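Local coordinates for SusD superfamily protein (Parabacteroides distasonis, PDB 3OTN) that is a putative outer-membrane protein of the SusD family that probably binds carbohydrate or another nutrient at the cell surface, at residues I79-W83 with Y128-F133; T288-S294 with I434-K438. All coordinates share one frame; numbering follows the deposited sequence.

Interaction 1. Residues I79-W83 with Y128-F133; sequences IEDWW and YLVRIF. With ACT (acetate ion), chain E.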
ATOM      1  N   ILE A  79       7.227 -13.129   1.323  1.00 20.85           N
ATOM      2  CA  ILE A  79       6.718 -13.286   2.661  1.00 19.25           C
ATOM      3  C   ILE A  79       7.846 -13.189   3.734  1.00 20.16           C
ATOM      4  O   ILE A  79       7.625 -12.632   4.802  1.00 19.26           O
ATOM      5  CB  ILE A  79       5.837 -14.573   2.844  1.00 23.39           C
ATOM      6  CG1 ILE A  79       6.643 -15.849   2.559  1.00 21.41           C
ATOM      7  CG2 ILE A  79       4.539 -14.492   1.972  1.00 17.83           C
ATOM      8  CD1 ILE A  79       5.862 -17.117   2.706  1.00 17.10           C
ATOM      9  N   GLU A  80       9.039 -13.707   3.455  1.00 18.98           N
ATOM     10  CA  GLU A  80      10.164 -13.594   4.396  0.50 19.58           C
ATOM     11  C   GLU A  80      10.545 -12.146   4.645  1.00 19.41           C
ATOM     12  O   GLU A  80      10.807 -11.753   5.778  1.00 17.67           O
ATOM     13  CB  GLU A  80      11.409 -14.334   3.880  0.50 21.14           C
ATOM     14  CG  GLU A  80      11.380 -15.778   4.178  0.50 15.88           C
ATOM     15  CD  GLU A  80      12.505 -16.542   3.521  0.50 20.98           C
ATOM     16  OE1 GLU A  80      12.534 -16.630   2.265  0.50 20.98           O
ATOM     17  OE2 GLU A  80      13.316 -17.096   4.282  0.50 14.18           O
ATOM     18  N   ASP A  81      10.602 -11.367   3.566  1.00 17.26           N
ATOM     19  CA  ASP A  81      11.030  -9.959   3.633  1.00 21.19           C
ATOM     20  C   ASP A  81      10.024  -9.149   4.445  1.00 20.14           C
ATOM     21  O   ASP A  81      10.400  -8.330   5.275  1.00 15.53           O
ATOM     22  CB  ASP A  81      11.159  -9.375   2.215  1.00 19.11           C
ATOM     23  CG  ASP A  81      12.054 -10.234   1.321  1.00 26.27           C
ATOM     24  OD1 ASP A  81      13.267 -10.013   1.349  1.00 25.43           O
ATOM     25  OD2 ASP A  81      11.553 -11.179   0.672  1.00 29.11           O
ATOM     26  N   TRP A  82       8.747  -9.409   4.190  1.00 19.09           N
ATOM     27  CA  TRP A  82       7.690  -8.713   4.881  1.00 18.72           C
ATOM     28  C   TRP A  82       7.705  -9.032   6.363  1.00 20.26           C
ATOM     29  O   TRP A  82       7.615  -8.115   7.167  1.00 20.19           O
ATOM     30  CB  TRP A  82       6.311  -9.010   4.304  1.00 18.22           C
ATOM     31  CG  TRP A  82       5.935  -8.202   3.118  1.00 13.52           C
ATOM     32  CD1 TRP A  82       6.012  -8.575   1.806  1.00 18.42           C
ATOM     33  CD2 TRP A  82       5.362  -6.903   3.129  1.00 15.81           C
ATOM     34  NE1 TRP A  82       5.544  -7.571   0.991  1.00 20.06           N
ATOM     35  CE2 TRP A  82       5.141  -6.527   1.782  1.00 22.21           C
ATOM     36  CE3 TRP A  82       5.030  -6.009   4.138  1.00 13.60           C
ATOM     37  CZ2 TRP A  82       4.573  -5.298   1.428  1.00 19.62           C
ATOM     38  CZ3 TRP A  82       4.486  -4.767   3.784  1.00 20.31           C
ATOM     39  CH2 TRP A  82       4.238  -4.443   2.437  1.00 17.90           C
ATOM     40  N   TRP A  83       7.846 -10.311   6.716  1.00 17.84           N
ATOM     41  CA  TRP A  83       7.881 -10.700   8.135  1.00 19.29           C
ATOM     42  C   TRP A  83       9.108 -10.144   8.872  1.00 17.57           C
ATOM     43  O   TRP A  83       8.983  -9.527   9.893  1.00 18.76           O
ATOM     44  CB  TRP A  83       7.878 -12.224   8.256  1.00 18.73           C
ATOM     45  CG  TRP A  83       7.782 -12.744   9.644  1.00 17.53           C
ATOM     46  CD1 TRP A  83       8.804 -12.941  10.523  1.00 15.90           C
ATOM     47  CD2 TRP A  83       6.605 -13.179  10.291  1.00 16.37           C
ATOM     48  NE1 TRP A  83       8.332 -13.465  11.703  1.00 22.14           N
ATOM     49  CE2 TRP A  83       6.974 -13.610  11.599  1.00 18.05           C
ATOM     50  CE3 TRP A  83       5.254 -13.223   9.919  1.00 18.74           C
ATOM     51  CZ2 TRP A  83       6.039 -14.098  12.517  1.00 21.34           C
ATOM     52  CZ3 TRP A  83       4.310 -13.709  10.846  1.00 21.34           C
ATOM     53  CH2 TRP A  83       4.718 -14.152  12.121  1.00 22.35           C
ATOM     54  N   TYR A 128       0.141  -3.963   8.772  1.00 15.92           N
ATOM     55  CA  TYR A 128       0.529  -4.749   7.592  1.00 17.20           C
ATOM     56  C   TYR A 128       0.648  -6.238   7.979  1.00 18.24           C
ATOM     57  O   TYR A 128       0.045  -7.096   7.330  1.00 17.93           O
ATOM     58  CB  TYR A 128       1.817  -4.251   6.946  1.00 16.74           C
ATOM     59  CG  TYR A 128       1.573  -3.098   6.043  1.00 20.60           C
ATOM     60  CD1 TYR A 128       1.295  -1.828   6.562  1.00 25.31           C
ATOM     61  CD2 TYR A 128       1.486  -3.279   4.660  1.00 14.83           C
ATOM     62  CE1 TYR A 128       1.017  -0.739   5.709  1.00 27.59           C
ATOM     63  CE2 TYR A 128       1.227  -2.212   3.814  1.00 17.30           C
ATOM     64  CZ  TYR A 128       0.995  -0.951   4.325  1.00 27.50           C
ATOM     65  OH  TYR A 128       0.754   0.088   3.455  1.00 25.98           O
ATOM     66  N   LEU A 129       1.356  -6.522   9.077  1.00 16.36           N
ATOM     67  CA  LEU A 129       1.514  -7.916   9.527  1.00 18.43           C
ATOM     68  C   LEU A 129       0.189  -8.663   9.721  1.00 18.36           C
ATOM     69  O   LEU A 129       0.018  -9.806   9.216  1.00 17.75           O
ATOM     70  CB  LEU A 129       2.336  -8.000  10.800  1.00 18.54           C
ATOM     71  CG  LEU A 129       3.825  -7.766  10.662  1.00 17.82           C
ATOM     72  CD1 LEU A 129       4.374  -7.650  12.103  1.00 17.52           C
ATOM     73  CD2 LEU A 129       4.497  -8.941   9.924  1.00 16.05           C
ATOM     74  N   VAL A 130      -0.765  -8.049  10.401  1.00 17.06           N
ATOM     75  CA  VAL A 130      -2.026  -8.759  10.689  1.00 18.08           C
ATOM     76  C   VAL A 130      -2.856  -8.979   9.447  1.00 18.25           C
ATOM     77  O   VAL A 130      -3.522 -10.011   9.343  1.00 19.08           O
ATOM     78  CB  VAL A 130      -2.931  -8.108  11.820  1.00 19.45           C
ATOM     79  CG1 VAL A 130      -2.238  -8.179  13.195  1.00 24.23           C
ATOM     80  CG2 VAL A 130      -3.343  -6.693  11.466  1.00 19.33           C
ATOM     81  N   ARG A 131      -2.816  -8.039   8.500  1.00 19.72           N
ATOM     82  CA  ARG A 131      -3.594  -8.163   7.249  1.00 20.80           C
ATOM     83  C   ARG A 131      -3.029  -9.221   6.304  1.00 20.13           C
ATOM     84  O   ARG A 131      -3.791  -9.911   5.647  1.00 18.02           O
ATOM     85  CB  ARG A 131      -3.682  -6.820   6.526  1.00 20.39           C
ATOM     86  CG  ARG A 131      -4.644  -5.855   7.232  1.00 17.12           C
ATOM     87  CD  ARG A 131      -4.819  -4.573   6.473  1.00 23.36           C
ATOM     88  NE  ARG A 131      -3.573  -3.822   6.409  1.00 17.62           N
ATOM     89  CZ  ARG A 131      -3.386  -2.754   5.649  1.00 21.38           C
ATOM     90  NH1 ARG A 131      -4.367  -2.281   4.881  1.00 21.39           N
ATOM     91  NH2 ARG A 131      -2.208  -2.152   5.672  1.00 23.56           N
ATOM     92  N   ILE A 132      -1.705  -9.341   6.291  1.00 18.04           N
ATOM     93  CA  ILE A 132      -0.976 -10.271   5.428  1.00 20.04           C
ATOM     94  C   ILE A 132      -1.003 -11.683   5.987  1.00 19.68           C
ATOM     95  O   ILE A 132      -1.301 -12.618   5.245  1.00 20.57           O
ATOM     96  CB  ILE A 132       0.513  -9.792   5.205  1.00 19.91           C
ATOM     97  CG1 ILE A 132       0.510  -8.486   4.415  1.00 21.59           C
ATOM     98  CG2 ILE A 132       1.366 -10.861   4.443  1.00 15.95           C
ATOM     99  CD1 ILE A 132       1.887  -7.754   4.331  1.00 18.00           C
ATOM    100  N   PHE A 133      -0.687 -11.820   7.286  1.00 16.47           N
ATOM    101  CA  PHE A 133      -0.452 -13.110   7.922  1.00 17.16           C
ATOM    102  C   PHE A 133      -1.454 -13.538   8.950  1.00 17.43           C
ATOM    103  O   PHE A 133      -1.385 -14.682   9.400  1.00 20.89           O
ATOM    104  CB  PHE A 133       0.923 -13.082   8.637  1.00 17.28           C
ATOM    105  CG  PHE A 133       2.083 -12.800   7.714  1.00 19.33           C
ATOM    106  CD1 PHE A 133       2.561 -13.787   6.859  1.00 20.43           C
ATOM    107  CD2 PHE A 133       2.730 -11.579   7.748  1.00 23.17           C
ATOM    108  CE1 PHE A 133       3.629 -13.551   6.015  1.00 20.82           C
ATOM    109  CE2 PHE A 133       3.808 -11.324   6.912  1.00 23.89           C
ATOM    110  CZ  PHE A 133       4.263 -12.307   6.045  1.00 22.48           C
TER
HETATM  111  C   ACT E 603       8.978 -12.853  15.183  1.00 44.44           C
HETATM  112  O   ACT E 603       8.675 -13.938  14.619  1.00 39.80           O
HETATM  113  OXT ACT E 603      10.166 -12.401  15.131  1.00 43.59           O
HETATM  114  CH3 ACT E 603       7.935 -12.101  15.906  1.00 43.32           C
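The helical segments Ile79-Trp83 and Tyr128-Phe133 run nearly antiparallel, their axes 11.1 Å apart at closest approach and 151° between their N-to-C directions. No hydrogen bond crosses the gap, so the contact illustrates how aromatic groups join two helices by shape. Trp83 turns the edge of its six-membered ring to the Phe133 face in a T-shaped stack, centroids 5.1 Å apart and planes at 82°, with CE3 lying over the middle of the phenyl ring. Ile132 CG2 packs on the opposite face of that ring, and Ile79 CB meets its edge at Phe133 CE1, 4.0 Å away. With CG anti to the backbone N (chi1 -174°), the Trp83 indole has its CE3 edge on Phe133 while NE1 makes a bent hydrogen bond of 3.0 Å to O of an acetate ion, probably taken from the crystallisation liquor.

Ile132 CD1 rests over one face of the Trp82 indole in a CH-pi contact, 3.9 Å from the centroid of the six-membered ring. The Tyr128 ring lies almost parallel to the indole of Trp82 but slid aside, with scarcely any overlap, Trp82 CZ3 coming 3.5 Å from Tyr128 CD2. Leu129 CD2 fills in against the backbone of Trp82 and Trp83.

The segments open helix 79-100 and end helix 108-133, which form a helical hairpin; Trp82 NE1 bonds to Thr44 O, Leu129 reaches Ile90 farther along helix 79-100, and Val130 packs on helix 156-172.

Interaction 2. Residues T288-S294 with I434-K438; sequences TKEFVES and IRDDK. With ACT (acetate ion), chain I.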
ATOM      1  N   THR A 288      -3.640  -6.958 -16.472  1.00 21.54           N
ATOM      2  CA  THR A 288      -4.368  -7.833 -17.369  1.00 23.55           C
ATOM      3  C   THR A 288      -5.144  -6.992 -18.375  1.00 23.58           C
ATOM      4  O   THR A 288      -5.650  -5.913 -18.054  1.00 21.24           O
ATOM      5  CB  THR A 288      -5.340  -8.762 -16.647  1.00 21.94           C
ATOM      6  OG1 THR A 288      -6.323  -7.983 -15.956  1.00 24.57           O
ATOM      7  CG2 THR A 288      -4.624  -9.670 -15.714  1.00 21.65           C
ATOM      8  N   LYS A 289      -5.229  -7.510 -19.589  1.00 25.44           N
ATOM      9  CA  LYS A 289      -6.117  -6.981 -20.630  1.00 24.56           C
ATOM     10  C   LYS A 289      -7.562  -6.860 -20.111  1.00 22.52           C
ATOM     11  O   LYS A 289      -8.211  -5.874 -20.352  1.00 23.28           O
ATOM     12  CB  LYS A 289      -6.031  -7.907 -21.861  1.00 26.96           C
ATOM     13  CG  LYS A 289      -7.097  -7.735 -22.957  1.00 38.50           C
ATOM     14  CD  LYS A 289      -7.022  -8.911 -23.976  1.00 43.32           C
ATOM     15  CE  LYS A 289      -8.407  -9.271 -24.558  1.00 47.28           C
ATOM     16  NZ  LYS A 289      -8.936  -8.256 -25.508  1.00 46.96           N
ATOM     17  N   GLU A 290      -8.035  -7.856 -19.366  1.00 25.80           N
ATOM     18  CA  GLU A 290      -9.412  -7.890 -18.802  1.00 26.59           C
ATOM     19  C   GLU A 290      -9.706  -6.767 -17.801  1.00 24.96           C
ATOM     20  O   GLU A 290     -10.803  -6.192 -17.799  1.00 24.97           O
ATOM     21  CB  GLU A 290      -9.718  -9.246 -18.117  1.00 27.55           C
ATOM     22  CG  GLU A 290      -9.782 -10.471 -19.054  1.00 25.82           C
ATOM     23  CD  GLU A 290      -8.412 -11.118 -19.335  1.00 38.07           C
ATOM     24  OE1 GLU A 290      -7.340 -10.525 -18.996  1.00 29.48           O
ATOM     25  OE2 GLU A 290      -8.424 -12.214 -19.916  1.00 41.10           O
ATOM     26  N   PHE A 291      -8.730  -6.435 -16.952  1.00 22.90           N
ATOM     27  CA  PHE A 291      -8.892  -5.303 -16.061  1.00 21.75           C
ATOM     28  C   PHE A 291      -8.887  -3.993 -16.807  1.00 20.67           C
ATOM     29  O   PHE A 291      -9.726  -3.124 -16.538  1.00 20.12           O
ATOM     30  CB  PHE A 291      -7.843  -5.270 -14.960  1.00 20.42           C
ATOM     31  CG  PHE A 291      -8.029  -4.129 -13.987  1.00 22.02           C
ATOM     32  CD1 PHE A 291      -9.211  -3.998 -13.274  1.00 23.16           C
ATOM     33  CD2 PHE A 291      -7.028  -3.171 -13.810  1.00 19.78           C
ATOM     34  CE1 PHE A 291      -9.391  -2.942 -12.364  1.00 27.78           C
ATOM     35  CE2 PHE A 291      -7.193  -2.115 -12.923  1.00 22.86           C
ATOM     36  CZ  PHE A 291      -8.376  -2.000 -12.183  1.00 25.26           C
ATOM     37  N   VAL A 292      -7.941  -3.827 -17.729  1.00 21.68           N
ATOM     38  CA  VAL A 292      -7.854  -2.575 -18.476  1.00 20.59           C
ATOM     39  C   VAL A 292      -9.170  -2.345 -19.227  1.00 22.96           C
ATOM     40  O   VAL A 292      -9.724  -1.231 -19.216  1.00 25.61           O
ATOM     41  CB  VAL A 292      -6.637  -2.564 -19.411  1.00 21.98           C
ATOM     42  CG1 VAL A 292      -6.689  -1.368 -20.390  1.00 22.75           C
ATOM     43  CG2 VAL A 292      -5.328  -2.542 -18.578  1.00 23.68           C
ATOM     44  N   GLU A 293      -9.706  -3.407 -19.832  1.00 23.21           N
ATOM     45  CA  GLU A 293     -10.916  -3.281 -20.652  1.00 25.24           C
ATOM     46  C   GLU A 293     -12.209  -3.190 -19.814  1.00 26.18           C
ATOM     47  O   GLU A 293     -13.262  -3.006 -20.386  1.00 26.38           O
ATOM     48  CB  GLU A 293     -10.949  -4.404 -21.700  1.00 26.31           C
ATOM     49  CG  GLU A 293      -9.749  -4.203 -22.661  1.00 31.75           C
ATOM     50  CD  GLU A 293      -9.612  -5.206 -23.776  1.00 36.68           C
ATOM     51  OE1 GLU A 293     -10.357  -6.205 -23.781  1.00 33.95           O
ATOM     52  OE2 GLU A 293      -8.745  -4.951 -24.655  1.00 37.08           O
ATOM     53  N   SER A 294     -12.107  -3.307 -18.476  1.00 25.05           N
ATOM     54  CA  SER A 294     -13.256  -3.180 -17.550  1.00 26.42           C
ATOM     55  C   SER A 294     -13.629  -1.753 -17.154  1.00 27.33           C
ATOM     56  O   SER A 294     -14.691  -1.540 -16.568  1.00 25.18           O
ATOM     57  CB  SER A 294     -13.016  -3.988 -16.260  1.00 27.60           C
ATOM     58  OG  SER A 294     -12.085  -3.398 -15.370  1.00 22.38           O
ATOM     59  N   ILE A 434     -14.633  -9.861  -4.616  1.00 25.27           N
ATOM     60  CA  ILE A 434     -13.730  -9.605  -5.739  1.00 25.12           C
ATOM     61  C   ILE A 434     -14.559  -9.063  -6.926  1.00 23.91           C
ATOM     62  O   ILE A 434     -15.579  -9.668  -7.334  1.00 24.13           O
ATOM     63  CB  ILE A 434     -13.042 -10.904  -6.151  1.00 24.51           C
ATOM     64  CG1 ILE A 434     -11.965 -11.266  -5.110  1.00 25.66           C
ATOM     65  CG2 ILE A 434     -12.432 -10.802  -7.554  1.00 26.14           C
ATOM     66  CD1 ILE A 434     -11.309 -12.638  -5.361  1.00 25.81           C
ATOM     67  N   ARG A 435     -14.124  -7.930  -7.475  1.00 21.27           N
ATOM     68  CA  ARG A 435     -14.787  -7.378  -8.645  1.00 22.41           C
ATOM     69  C   ARG A 435     -14.475  -8.246  -9.880  1.00 23.53           C
ATOM     70  O   ARG A 435     -13.323  -8.440 -10.231  1.00 23.54           O
ATOM     71  CB  ARG A 435     -14.336  -5.936  -8.901  1.00 19.28           C
ATOM     72  CG  ARG A 435     -15.218  -5.205  -9.882  1.00 20.87           C
ATOM     73  CD  ARG A 435     -14.666  -3.823 -10.231  1.00 25.61           C
ATOM     74  NE  ARG A 435     -15.694  -3.030 -10.885  1.00 28.55           N
ATOM     75  CZ  ARG A 435     -16.010  -3.085 -12.175  1.00 22.32           C
ATOM     76  NH1 ARG A 435     -15.375  -3.903 -13.032  1.00 24.33           N
ATOM     77  NH2 ARG A 435     -16.980  -2.304 -12.619  1.00 29.65           N
ATOM     78  N   ASP A 436     -15.511  -8.766 -10.525  1.00 24.47           N
ATOM     79  CA  ASP A 436     -15.360  -9.536 -11.745  1.00 25.82           C
ATOM     80  C   ASP A 436     -15.223  -8.595 -12.943  1.00 25.32           C
ATOM     81  O   ASP A 436     -16.053  -7.710 -13.143  1.00 25.42           O
ATOM     82  CB  ASP A 436     -16.567 -10.461 -11.967  1.00 26.47           C
ATOM     83  CG  ASP A 436     -16.428 -11.287 -13.249  1.00 27.98           C
ATOM     84  OD1 ASP A 436     -15.496 -12.104 -13.334  1.00 33.45           O
ATOM     85  OD2 ASP A 436     -17.246 -11.096 -14.155  1.00 33.73           O
ATOM     86  N   ASP A 437     -14.193  -8.791 -13.754  1.00 28.38           N
ATOM     87  CA  ASP A 437     -13.858  -7.807 -14.803  1.00 27.14           C
ATOM     88  C   ASP A 437     -14.939  -7.745 -15.901  1.00 29.89           C
ATOM     89  O   ASP A 437     -15.288  -6.664 -16.370  1.00 31.24           O
ATOM     90  CB  ASP A 437     -12.531  -8.151 -15.440  1.00 28.71           C
ATOM     91  CG  ASP A 437     -11.384  -8.057 -14.480  1.00 29.77           C
ATOM     92  OD1 ASP A 437     -11.392  -7.118 -13.662  1.00 26.80           O
ATOM     93  OD2 ASP A 437     -10.473  -8.919 -14.553  1.00 23.56           O
ATOM     94  N   LYS A 438     -15.459  -8.906 -16.276  1.00 29.22           N
ATOM     95  CA  LYS A 438     -16.406  -9.012 -17.379  1.00 33.82           C
ATOM     96  C   LYS A 438     -17.768  -8.400 -17.018  1.00 35.90           C
ATOM     97  O   LYS A 438     -18.334  -7.646 -17.799  1.00 35.52           O
ATOM     98  CB  LYS A 438     -16.580 -10.489 -17.800  1.00 33.55           C
TER
HETATM   99  C   ACT I 608     -17.556  -3.600 -16.408  1.00 49.48           C
HETATM  100  O   ACT I 608     -16.619  -3.262 -15.641  1.00 45.19           O
HETATM  101  OXT ACT I 608     -17.334  -4.620 -17.075  1.00 52.13           O
HETATM  102  CH3 ACT I 608     -18.867  -2.877 -16.546  1.00 46.88           C
HETATM  103  O   HOH W   1      -8.036  -9.627 -14.540  1.00 24.08           O
HETATM  104  O   HOH W   2     -12.723  -4.787 -12.977  1.00 25.12           O
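The short helix 289-292 and the loop that follows strand 433-435 come nearest at Ser294 and Asp437, whose CA atoms are 5.4 Å apart. No direct hydrogen bond joins the two segments; here water does the joining. Asp437 carries most of the contact: its CB lies 3.5 Å from Glu290 O, and OD1 approaches the edge of the Phe291 ring at CD1. One water accepts from Thr288 OG1 and donates to Asp437 OD2. A second donates to both Ser294 OG and Asp437 OD1, 2.8 Å from each, and accepts from Arg435 NH1. Strand 433-435 pairs antiparallel with strand 442-444, and the loop carrying Asp437 leaves it. Thr288 is the N-cap of the helix, OG1 accepting from Phe291 N at 3.0 Å, so the first water ties Asp437 to a capping group. After the helix, Ser294 OG, held between its backbone N and carbonyl carbon (chi1 74°), donates to Phe291 O. Asp437 OD1 has a salt bridge to Lys54 besides; an asparagine here would probably leave that lysine without its countercharge and disturb the water bridges. Arg435 sends NH1 and NH2 to one oxygen of an acetate, probably from the crystallisation liquor, lying at the guanidinium edge. The NE side pairs with Asp412 of helix 403-418, whose Phe416 touches both Ser294 and Arg435.

Overall arrangement
Following the chain from its N terminus, interaction 1 comes first: it closes a mostly helical excursion of 44 residues, bringing the end of helix 108-133 back beside the start of helix 79-100. Only after this does interaction 2 open, and its 139 intervening residues mix helices with short strands before the chain at the end of strand 433-435 and the loop after it returns to helix 289-292. The two loops therefore stand in series, neither nested nor crossed. Interaction 1 joins two helices of the N-terminal half, interaction 2 a helix and a loop of the C-terminal half, with centres 27 Å apart and nearest atoms about 14 Å apart.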